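Local coordinates for protein hydrogenase maturation protease (Wolinella succinogenes, PDB 3PU6) that probably acts as an endopeptidase that takes part in the maturation, and so the activation, of a hydrogenase, at residues S46-G49 against K50-L54; S79-R82 against T83-Y86; I95-S98 against Y99-I103; G129-D132 against S133-A137. One frame throughout, in Å; residues are numbered along the deposited sequence.

Contact 1 (S46-G49 against K50-L54)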
loop_
_atom_site.group_PDB
_atom_site.type_symbol
_atom_site.label_atom_id
_atom_site.label_comp_id
_atom_site.label_asym_id
_atom_site.label_seq_id
_atom_site.Cartn_x
_atom_site.Cartn_y
_atom_site.Cartn_z
ATOM N N SER A 46 -3.320 13.286 3.884
ATOM C CA SER A 46 -3.128 14.328 2.909
ATOM C C SER A 46 -3.686 13.922 1.538
ATOM O O SER A 46 -3.791 14.754 0.641
ATOM C CB SER A 46 -1.647 14.647 2.768
ATOM O OG SER A 46 -1.089 13.908 1.691
ATOM N N GLU A 47 -4.029 12.645 1.366
ATOM C CA GLU A 47 -4.514 12.160 0.072
ATOM C C GLU A 47 -6.021 11.937 -0.011
ATOM O O GLU A 47 -6.515 11.503 -1.044
ATOM C CB GLU A 47 -3.816 10.864 -0.326
ATOM C CG GLU A 47 -2.321 10.949 -0.348
ATOM C CD GLU A 47 -1.832 11.984 -1.308
ATOM O OE1 GLU A 47 -1.945 11.752 -2.529
ATOM O OE2 GLU A 47 -1.328 13.029 -0.845
ATOM N N PHE A 48 -6.759 12.226 1.052
ATOM C CA PHE A 48 -8.185 11.931 1.039
ATOM C C PHE A 48 -8.946 12.786 0.047
ATOM O O PHE A 48 -9.937 12.348 -0.527
ATOM C CB PHE A 48 -8.799 12.103 2.418
ATOM C CG PHE A 48 -8.239 11.191 3.432
ATOM C CD1 PHE A 48 -7.467 10.107 3.044
ATOM C CD2 PHE A 48 -8.497 11.390 4.777
ATOM C CE1 PHE A 48 -6.946 9.262 3.973
ATOM C CE2 PHE A 48 -7.984 10.547 5.710
ATOM C CZ PHE A 48 -7.209 9.474 5.312
ATOM N N GLY A 49 -8.492 14.014 -0.139
ATOM C CA GLY A 49 -9.204 14.929 -0.993
ATOM C C GLY A 49 -9.294 14.364 -2.386
ATOM O O GLY A 49 -10.387 14.178 -2.915
ATOM N N LYS A 50 -8.126 14.092 -2.963
ATOM C CA LYS A 50 -8.003 13.471 -4.271
ATOM C C LYS A 50 -8.790 12.168 -4.359
ATOM O O LYS A 50 -9.349 11.827 -5.409
ATOM C CB LYS A 50 -6.543 13.148 -4.557
ATOM C CG LYS A 50 -5.554 14.218 -4.186
ATOM C CD LYS A 50 -4.174 13.787 -4.638
ATOM C CE LYS A 50 -3.220 14.964 -4.704
ATOM N NZ LYS A 50 -1.963 14.629 -5.444
ATOM N N LEU A 51 -8.787 11.430 -3.255
ATOM C CA LEU A 51 -9.489 10.178 -3.187
ATOM C C LEU A 51 -10.998 10.347 -3.270
ATOM O O LEU A 51 -11.647 9.642 -4.029
ATOM C CB LEU A 51 -9.097 9.408 -1.930
ATOM C CG LEU A 51 -7.729 8.719 -1.986
ATOM C CD1 LEU A 51 -7.387 8.074 -0.638
ATOM C CD2 LEU A 51 -7.665 7.699 -3.125
ATOM N N ARG A 52 -11.572 11.253 -2.486
ATOM C CA ARG A 52 -13.010 11.468 -2.570
ATOM C C ARG A 52 -13.348 11.828 -4.006
ATOM O O ARG A 52 -14.323 11.348 -4.584
ATOM C CB ARG A 52 -13.453 12.618 -1.678
ATOM C CG ARG A 52 -13.233 12.433 -0.188
ATOM C CD ARG A 52 -13.489 13.753 0.574
ATOM N NE ARG A 52 -12.875 13.728 1.907
ATOM C CZ ARG A 52 -12.003 14.628 2.363
ATOM N NH1 ARG A 52 -11.658 15.655 1.592
ATOM N NH2 ARG A 52 -11.489 14.517 3.596
ATOM N N GLU A 53 -12.497 12.678 -4.567
ATOM C CA GLU A 53 -12.750 13.366 -5.811
ATOM C C GLU A 53 -12.657 12.428 -7.013
ATOM O O GLU A 53 -13.294 12.645 -8.049
ATOM C CB GLU A 53 -11.739 14.501 -5.942
ATOM C CG GLU A 53 -12.011 15.457 -7.088
ATOM C CD GLU A 53 -13.399 16.077 -7.029
ATOM O OE1 GLU A 53 -13.888 16.398 -5.919
ATOM O OE2 GLU A 53 -14.000 16.247 -8.111
ATOM N N LEU A 54 -11.858 11.383 -6.870
ATOM C CA LEU A 54 -11.651 10.425 -7.938
ATOM C C LEU A 54 -12.639 9.254 -7.887
ATOM O O LEU A 54 -12.888 8.607 -8.895
ATOM C CB LEU A 54 -10.219 9.920 -7.860
ATOM C CG LEU A 54 -9.832 8.679 -8.644
ATOM C CD1 LEU A 54 -10.087 8.923 -10.112
ATOM C CD2 LEU A 54 -8.374 8.370 -8.385
#
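Phe48 O receives the amide of Arg52 at 2.8 Å, an almost straight bond (166° at the hydrogen) and one of three successive i to i+4 backbone bonds of this short helix. One step either way, Leu51 N reaches Glu47 O at 3.2 Å and Glu53 N reaches Gly49 O at 3.1 Å. The Arg52 side chain runs extended and then lays its guanidinium back along the first turn, with Phe48 CB over one face, offset toward the rim, 3.8 Å from Arg52 NH2. At the edge of the Phe48 ring, near its plane, sits Leu51 CD1, 4.2 Å from CD1 of the ring. Glu47 and Lys50 lie side by side. The glutamate bends at chi2 (-60°), which brings OE1 to 3.7 Å from Lys50 CD and 4.1 Å from NZ, too long for a salt bridge, though the opposite charges probably still attract. Ser46 OG donates to the anti lone pair of Glu47 OE2 at 2.7 Å, helping to satisfy this buried carboxylate. With an alanine in place of Glu47, Ser46 OG would probably lose its acceptor and the Lys50 charge its nearby carboxylate. Phe48 also stacks on Tyr99. This is the helix of a beta-alpha-beta crossover, joining parallel strands 35-41 and 58-66 across strand 5-10.

Contact 2 (S79-R82 against T83-Y86); sequences SDER and TYLY
Thr83, in the first turn of the helix, has its backbone N bonded to OD2 of Asp80 at 3.1 Å. Asp80 is the N-cap, and a short acidic side chain suits that position because it can turn back to an amide of the first turn, where the usual i to i+4 backbone partner is lacking. With CG anti to its own N (chi1 -173°), the carboxylate turns back toward the first turn, and the amide meets OD2 from above the carboxylate plane, 44° out of it. Thr83 OG1 also donates to OD2; the modelled separation is implausibly short, so its exact length is doubtful. Tyr84 N follows with a regular bond to Asp80 O, 2.8 Å long. Its side chain runs alongside that of Glu81, with CD2 4.1 Å from OE2 and the ring and carboxylate planes 58° apart. Leu85 N then binds Glu81 O, also at 2.8 Å. At Tyr86, the last residue before a gap in the model, the ring lies near the Arg82 stem, but it sits too close to Arg82 O, so its exact place is doubtful. The little helix lies at the surface just after strand 73-77. Tyr84 is one link to helix 94-103: its ring touches Ile97 and Ser98 and makes a cation-pi contact with Arg101, to which Glu81 adds a long, weak ion pair.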
loop_
_atom_site.group_PDB
_atom_site.type_symbol
_atom_site.label_atom_id
_atom_site.label_comp_id
_atom_site.label_asym_id
_atom_site.label_seq_id
_atom_site.Cartn_x
_atom_site.Cartn_y
_atom_site.Cartn_z
ATOM N N SER A 79 -13.312 -5.139 2.230
ATOM C CA SER A 79 -14.718 -5.159 1.862
ATOM C C SER A 79 -15.429 -6.321 2.555
ATOM O O SER A 79 -16.592 -6.219 2.950
ATOM C CB SER A 79 -14.851 -5.297 0.339
ATOM O OG SER A 79 -15.914 -6.163 -0.019
ATOM N N ASP A 80 -14.730 -7.436 2.697
ATOM C CA ASP A 80 -15.269 -8.549 3.451
ATOM C C ASP A 80 -15.379 -8.165 4.925
ATOM O O ASP A 80 -14.378 -7.879 5.570
ATOM C CB ASP A 80 -14.374 -9.773 3.306
ATOM C CG ASP A 80 -14.982 -10.997 3.933
ATOM O OD1 ASP A 80 -16.079 -11.368 3.483
ATOM O OD2 ASP A 80 -14.386 -11.582 4.868
ATOM N N GLU A 81 -16.595 -8.169 5.457
ATOM C CA GLU A 81 -16.832 -7.693 6.823
ATOM C C GLU A 81 -16.157 -8.533 7.905
ATOM O O GLU A 81 -15.521 -8.010 8.814
ATOM C CB GLU A 81 -18.329 -7.618 7.110
ATOM C CG GLU A 81 -18.700 -6.492 8.058
ATOM C CD GLU A 81 -18.378 -5.123 7.477
ATOM O OE1 GLU A 81 -18.546 -4.935 6.241
ATOM O OE2 GLU A 81 -17.959 -4.237 8.259
ATOM N N ARG A 82 -16.334 -9.840 7.811
ATOM C CA ARG A 82 -15.676 -10.765 8.702
ATOM C C ARG A 82 -14.181 -10.454 8.756
ATOM O O ARG A 82 -13.589 -10.343 9.833
ATOM C CB ARG A 82 -15.910 -12.173 8.183
ATOM C CG ARG A 82 -15.774 -13.227 9.218
ATOM C CD ARG A 82 -16.473 -14.497 8.781
ATOM N NE ARG A 82 -16.002 -15.628 9.578
ATOM C CZ ARG A 82 -15.256 -16.623 9.106
ATOM N NH1 ARG A 82 -14.915 -16.659 7.825
ATOM N NH2 ARG A 82 -14.864 -17.598 9.920
ATOM N N THR A 83 -13.590 -10.294 7.575
ATOM C CA THR A 83 -12.176 -9.971 7.425
ATOM C C THR A 83 -11.824 -8.627 8.062
ATOM O O THR A 83 -10.859 -8.517 8.812
ATOM C CB THR A 83 -11.779 -9.958 5.941
ATOM O OG1 THR A 83 -12.137 -11.208 5.349
ATOM C CG2 THR A 83 -10.298 -9.747 5.773
ATOM N N TYR A 84 -12.604 -7.602 7.767
ATOM C CA TYR A 84 -12.373 -6.316 8.399
ATOM C C TYR A 84 -12.355 -6.486 9.918
ATOM O O TYR A 84 -11.444 -6.002 10.610
ATOM C CB TYR A 84 -13.457 -5.320 8.001
ATOM C CG TYR A 84 -13.285 -3.984 8.664
ATOM C CD1 TYR A 84 -12.217 -3.163 8.329
ATOM C CD2 TYR A 84 -14.181 -3.541 9.632
ATOM C CE1 TYR A 84 -12.042 -1.933 8.939
ATOM C CE2 TYR A 84 -14.019 -2.312 10.252
ATOM C CZ TYR A 84 -12.944 -1.506 9.903
ATOM O OH TYR A 84 -12.763 -0.270 10.504
ATOM N N LEU A 85 -13.367 -7.193 10.419
ATOM C CA LEU A 85 -13.546 -7.403 11.852
ATOM C C LEU A 85 -12.330 -8.020 12.549
ATOM O O LEU A 85 -11.956 -7.583 13.636
ATOM C CB LEU A 85 -14.795 -8.249 12.129
ATOM C CG LEU A 85 -16.151 -7.643 11.744
ATOM C CD1 LEU A 85 -17.290 -8.626 12.032
ATOM C CD2 LEU A 85 -16.389 -6.294 12.430
ATOM N N TYR A 86 -11.706 -9.022 11.932
ATOM C CA TYR A 86 -10.579 -9.686 12.575
ATOM C C TYR A 86 -9.230 -9.190 12.125
ATOM O O TYR A 86 -8.228 -9.784 12.509
ATOM C CB TYR A 86 -10.642 -11.184 12.351
ATOM C CG TYR A 86 -11.950 -11.776 12.779
ATOM C CD1 TYR A 86 -12.141 -12.225 14.073
ATOM C CD2 TYR A 86 -13.003 -11.868 11.891
ATOM C CE1 TYR A 86 -13.349 -12.757 14.465
ATOM C CE2 TYR A 86 -14.213 -12.401 12.269
ATOM C CZ TYR A 86 -14.386 -12.845 13.557
ATOM O OH TYR A 86 -15.604 -13.383 13.928
#

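Contact 3 (I95-S98 against Y99-I103)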
loop_
_atom_site.group_PDB
_atom_site.type_symbol
_atom_site.label_atom_id
_atom_site.label_comp_id
_atom_site.label_asym_id
_atom_site.label_seq_id
_atom_site.Cartn_x
_atom_site.Cartn_y
_atom_site.Cartn_z
ATOM N N ILE A 95 -7.541 3.808 11.527
ATOM C CA ILE A 95 -8.408 4.953 11.255
ATOM C C ILE A 95 -8.338 5.343 9.777
ATOM O O ILE A 95 -9.298 5.863 9.188
ATOM C CB ILE A 95 -8.002 6.154 12.134
ATOM C CG1 ILE A 95 -7.417 5.650 13.466
ATOM C CG2 ILE A 95 -9.186 7.123 12.324
ATOM C CD1 ILE A 95 -7.080 6.735 14.463
ATOM N N LEU A 96 -7.183 5.080 9.186
ATOM C CA LEU A 96 -7.005 5.256 7.767
ATOM C C LEU A 96 -7.885 4.271 7.001
ATOM O O LEU A 96 -8.694 4.646 6.137
ATOM C CB LEU A 96 -5.550 5.012 7.416
ATOM C CG LEU A 96 -5.336 5.241 5.933
ATOM C CD1 LEU A 96 -5.824 6.630 5.581
ATOM C CD2 LEU A 96 -3.880 5.075 5.594
ATOM N N ILE A 97 -7.721 3.000 7.339
ATOM C CA ILE A 97 -8.436 1.933 6.671
ATOM C C ILE A 97 -9.952 2.092 6.728
ATOM O O ILE A 97 -10.638 1.774 5.763
ATOM C CB ILE A 97 -8.063 0.580 7.267
ATOM C CG1 ILE A 97 -6.659 0.179 6.818
ATOM C CG2 ILE A 97 -9.080 -0.458 6.873
ATOM C CD1 ILE A 97 -6.100 -0.997 7.597
ATOM N N SER A 98 -10.485 2.551 7.855
ATOM C CA SER A 98 -11.938 2.666 7.984
ATOM C C SER A 98 -12.442 3.894 7.253
ATOM O O SER A 98 -13.612 3.980 6.894
ATOM C CB SER A 98 -12.396 2.670 9.446
ATOM O OG SER A 98 -11.642 3.579 10.222
ATOM N N TYR A 99 -11.550 4.841 7.012
ATOM C CA TYR A 99 -11.927 5.973 6.207
ATOM C C TYR A 99 -12.061 5.523 4.763
ATOM O O TYR A 99 -13.043 5.842 4.090
ATOM C CB TYR A 99 -10.905 7.092 6.293
ATOM C CG TYR A 99 -11.252 8.181 5.328
ATOM C CD1 TYR A 99 -10.516 8.361 4.161
ATOM C CD2 TYR A 99 -12.363 8.999 5.546
ATOM C CE1 TYR A 99 -10.856 9.361 3.242
ATOM C CE2 TYR A 99 -12.712 10.001 4.641
ATOM C CZ TYR A 99 -11.955 10.173 3.489
ATOM O OH TYR A 99 -12.290 11.149 2.581
ATOM N N LEU A 100 -11.063 4.777 4.297
ATOM C CA LEU A 100 -11.024 4.327 2.911
ATOM C C LEU A 100 -12.224 3.443 2.572
ATOM O O LEU A 100 -12.820 3.579 1.505
ATOM C CB LEU A 100 -9.720 3.588 2.624
ATOM C CG LEU A 100 -8.441 4.353 2.953
ATOM C CD1 LEU A 100 -7.242 3.431 2.834
ATOM C CD2 LEU A 100 -8.284 5.591 2.071
ATOM N N ARG A 101 -12.582 2.556 3.494
ATOM C CA ARG A 101 -13.723 1.683 3.299
ATOM C C ARG A 101 -14.972 2.508 3.086
ATOM O O ARG A 101 -15.934 2.045 2.473
ATOM C CB ARG A 101 -13.934 0.779 4.505
ATOM C CG ARG A 101 -12.803 -0.158 4.797
ATOM C CD ARG A 101 -13.045 -0.882 6.128
ATOM N NE ARG A 101 -13.809 -2.120 6.002
ATOM C CZ ARG A 101 -15.112 -2.236 6.240
ATOM N NH1 ARG A 101 -15.821 -1.184 6.617
ATOM N NH2 ARG A 101 -15.710 -3.411 6.098
ATOM N N GLY A 102 -14.958 3.726 3.615
ATOM C CA GLY A 102 -16.089 4.622 3.496
ATOM C C GLY A 102 -16.116 5.316 2.155
ATOM O O GLY A 102 -17.177 5.618 1.631
ATOM N N ILE A 103 -14.941 5.585 1.602
ATOM C CA ILE A 103 -14.857 6.078 0.242
ATOM C C ILE A 103 -15.171 4.952 -0.744
ATOM O O ILE A 103 -15.833 5.165 -1.759
ATOM C CB ILE A 103 -13.436 6.549 -0.114
ATOM C CG1 ILE A 103 -12.942 7.661 0.782
ATOM C CG2 ILE A 103 -13.361 7.036 -1.574
ATOM C CD1 ILE A 103 -11.672 8.228 0.213
#
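Arg101 bonds through its backbone N to Ile97 O at 3.1 Å, an i to i+4 bond of helix 94-103, which leads into strand 106-114 of the alpha/beta fold. Its side chain climbs back over the same carbonyl. CB lies 3.7 Å from Ile97 O, CG passes still nearer to that oxygen, and CD comes 4.1 Å from Ile97 CG2, a methylene against a methyl. The chain then bends at chi3 (89°), turning NE away from the helix to donate to Leu78 O, while NH2 makes a long, weak ion pair with Glu81 OE1; the guanidinium also makes a cation-pi contact with Tyr84. An arginine suits this place because its aliphatic stem can pack on the isoleucine while its charged end reaches polar partners beyond. On another side, Leu100 N binds Leu96 O at 3.0 Å, and the two leucine side chains cross obliquely. Leu100 also touches Leu51 and Thr107. With an alanine in place of Leu100, Leu96 would probably lose one of its apolar neighbours, and a gap would be likely to open toward Leu51. Ser98 turns its hydroxyl back to Pro94 O. At the meeting of the leucines, CD1 of Leu100 stands 4.1 Å from CG of Leu96.

Contact 4 (G129-D132 against S133-A137)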
loop_
_atom_site.group_PDB
_atom_site.type_symbol
_atom_site.label_atom_id
_atom_site.label_comp_id
_atom_site.label_asym_id
_atom_site.label_seq_id
_atom_site.Cartn_x
_atom_site.Cartn_y
_atom_site.Cartn_z
ATOM N N GLY A 129 16.550 -7.655 1.273
ATOM C CA GLY A 129 15.301 -8.308 1.632
ATOM C C GLY A 129 14.052 -7.487 1.347
ATOM O O GLY A 129 13.149 -7.940 0.635
ATOM N N ALA A 130 13.990 -6.277 1.904
ATOM C CA ALA A 130 12.857 -5.386 1.655
ATOM C C ALA A 130 12.699 -5.059 0.164
ATOM O O ALA A 130 11.594 -5.019 -0.351
ATOM C CB ALA A 130 12.984 -4.113 2.476
ATOM N N SER A 131 13.811 -4.824 -0.517
ATOM C CA SER A 131 13.793 -4.633 -1.967
ATOM C C SER A 131 13.138 -5.807 -2.701
ATOM O O SER A 131 12.210 -5.621 -3.485
ATOM C CB SER A 131 15.206 -4.418 -2.493
ATOM O OG SER A 131 15.242 -4.609 -3.895
ATOM N N ASP A 132 13.620 -7.014 -2.446
ATOM C CA ASP A 132 12.993 -8.205 -3.002
ATOM C C ASP A 132 11.498 -8.216 -2.703
ATOM O O ASP A 132 10.678 -8.451 -3.592
ATOM C CB ASP A 132 13.651 -9.476 -2.447
ATOM C CG ASP A 132 15.098 -9.655 -2.911
ATOM O OD1 ASP A 132 15.545 -8.943 -3.844
ATOM O OD2 ASP A 132 15.799 -10.509 -2.324
ATOM N N SER A 133 11.159 -7.959 -1.440
ATOM C CA SER A 133 9.771 -7.905 -0.971
ATOM C C SER A 133 8.880 -6.983 -1.792
ATOM O O SER A 133 7.713 -7.288 -2.020
ATOM C CB SER A 133 9.724 -7.448 0.484
ATOM O OG SER A 133 10.238 -8.440 1.346
ATOM N N ALA A 134 9.423 -5.839 -2.205
ATOM C CA ALA A 134 8.670 -4.882 -3.008
ATOM C C ALA A 134 8.354 -5.452 -4.395
ATOM O O ALA A 134 7.246 -5.305 -4.894
ATOM C CB ALA A 134 9.418 -3.568 -3.118
ATOM N N PHE A 135 9.326 -6.116 -5.007
ATOM C CA PHE A 135 9.084 -6.801 -6.272
ATOM C C PHE A 135 8.083 -7.933 -6.154
ATOM O O PHE A 135 7.233 -8.095 -7.025
ATOM C CB PHE A 135 10.388 -7.268 -6.911
ATOM C CG PHE A 135 11.149 -6.153 -7.561
ATOM C CD1 PHE A 135 10.786 -5.695 -8.817
ATOM C CD2 PHE A 135 12.186 -5.524 -6.893
ATOM C CE1 PHE A 135 11.464 -4.661 -9.407
ATOM C CE2 PHE A 135 12.863 -4.486 -7.476
ATOM C CZ PHE A 135 12.505 -4.055 -8.737
ATOM N N VAL A 136 8.167 -8.693 -5.068
ATOM C CA VAL A 136 7.171 -9.713 -4.772
ATOM C C VAL A 136 5.778 -9.098 -4.601
ATOM O O VAL A 136 4.772 -9.664 -5.042
ATOM C CB VAL A 136 7.569 -10.516 -3.511
ATOM C CG1 VAL A 136 6.404 -11.335 -2.992
ATOM C CG2 VAL A 136 8.773 -11.395 -3.797
ATOM N N ALA A 137 5.738 -7.926 -3.968
ATOM C CA ALA A 137 4.506 -7.151 -3.786
ATOM C C ALA A 137 3.940 -6.600 -5.113
ATOM O O ALA A 137 2.725 -6.536 -5.304
ATOM C CB ALA A 137 4.736 -6.022 -2.786
#
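Ala134 N reaches back to Ala130 O at 3.0 Å on the packed side of helix 128-147, where small residues let the backbone lie close to its neighbours. Ala130 and Ala134 are both buried, and the methyl of Ala134 touches Val20 of helix 20-31. One turn on, Ala137 meets Leu24 of that helix together with Ile73 and Ile112 of the sheet. Ser133 flanks this face. Its N bonds to Gly129 O at 2.9 Å, and its OG, anti to the carbonyl carbon (chi1 -70°), comes to 3.0 Å from the same oxygen; that second bond is not settled, since the hydroxyl proton has another acceptor nearby. The opposite character appears at Gly129, Asp132 and Phe135, which are exposed. Asp132 binds Val136 N through its carbonyl at 2.9 Å, whereas its carboxylate points elsewhere and accepts from Gln128 NE2 through OD1; a polar residue suits this exposed side. Phe135 N meets Ser131 O in the carbonyl plane at 3.3 Å. The phenylalanine ring turns its edge to that oxygen, with CD2 3.4 Å from it, and also packs on Leu27. A face of small buried residues, Ala130, Ala134 and Ala137, lets this helix lie close to helix 20-31 and the central sheet, as in a layered alpha/beta fold.

In the fold
Each of the four contacts lies within one continuous piece of chain, so none closes a long loop, and they follow one another in series without nesting or crossing. Contact 1 comes first, in the helix between strands 35-41 and 58-66. After strand 73-77 the chain forms contact 2, then contact 3, whose helix leads into strand 106-114. Contact 3 connects contacts 1 and 2: it touches contact 1 through Leu51 against Ile103, and contact 2 across the two successive helices, although contacts 1 and 2 stay about 12 Å apart at their nearest atoms. Contact 4, in the C-terminal helix, lies on the opposite side of the chain's centre from contacts 1 and 3 and joins helix 20-31 to the sheet.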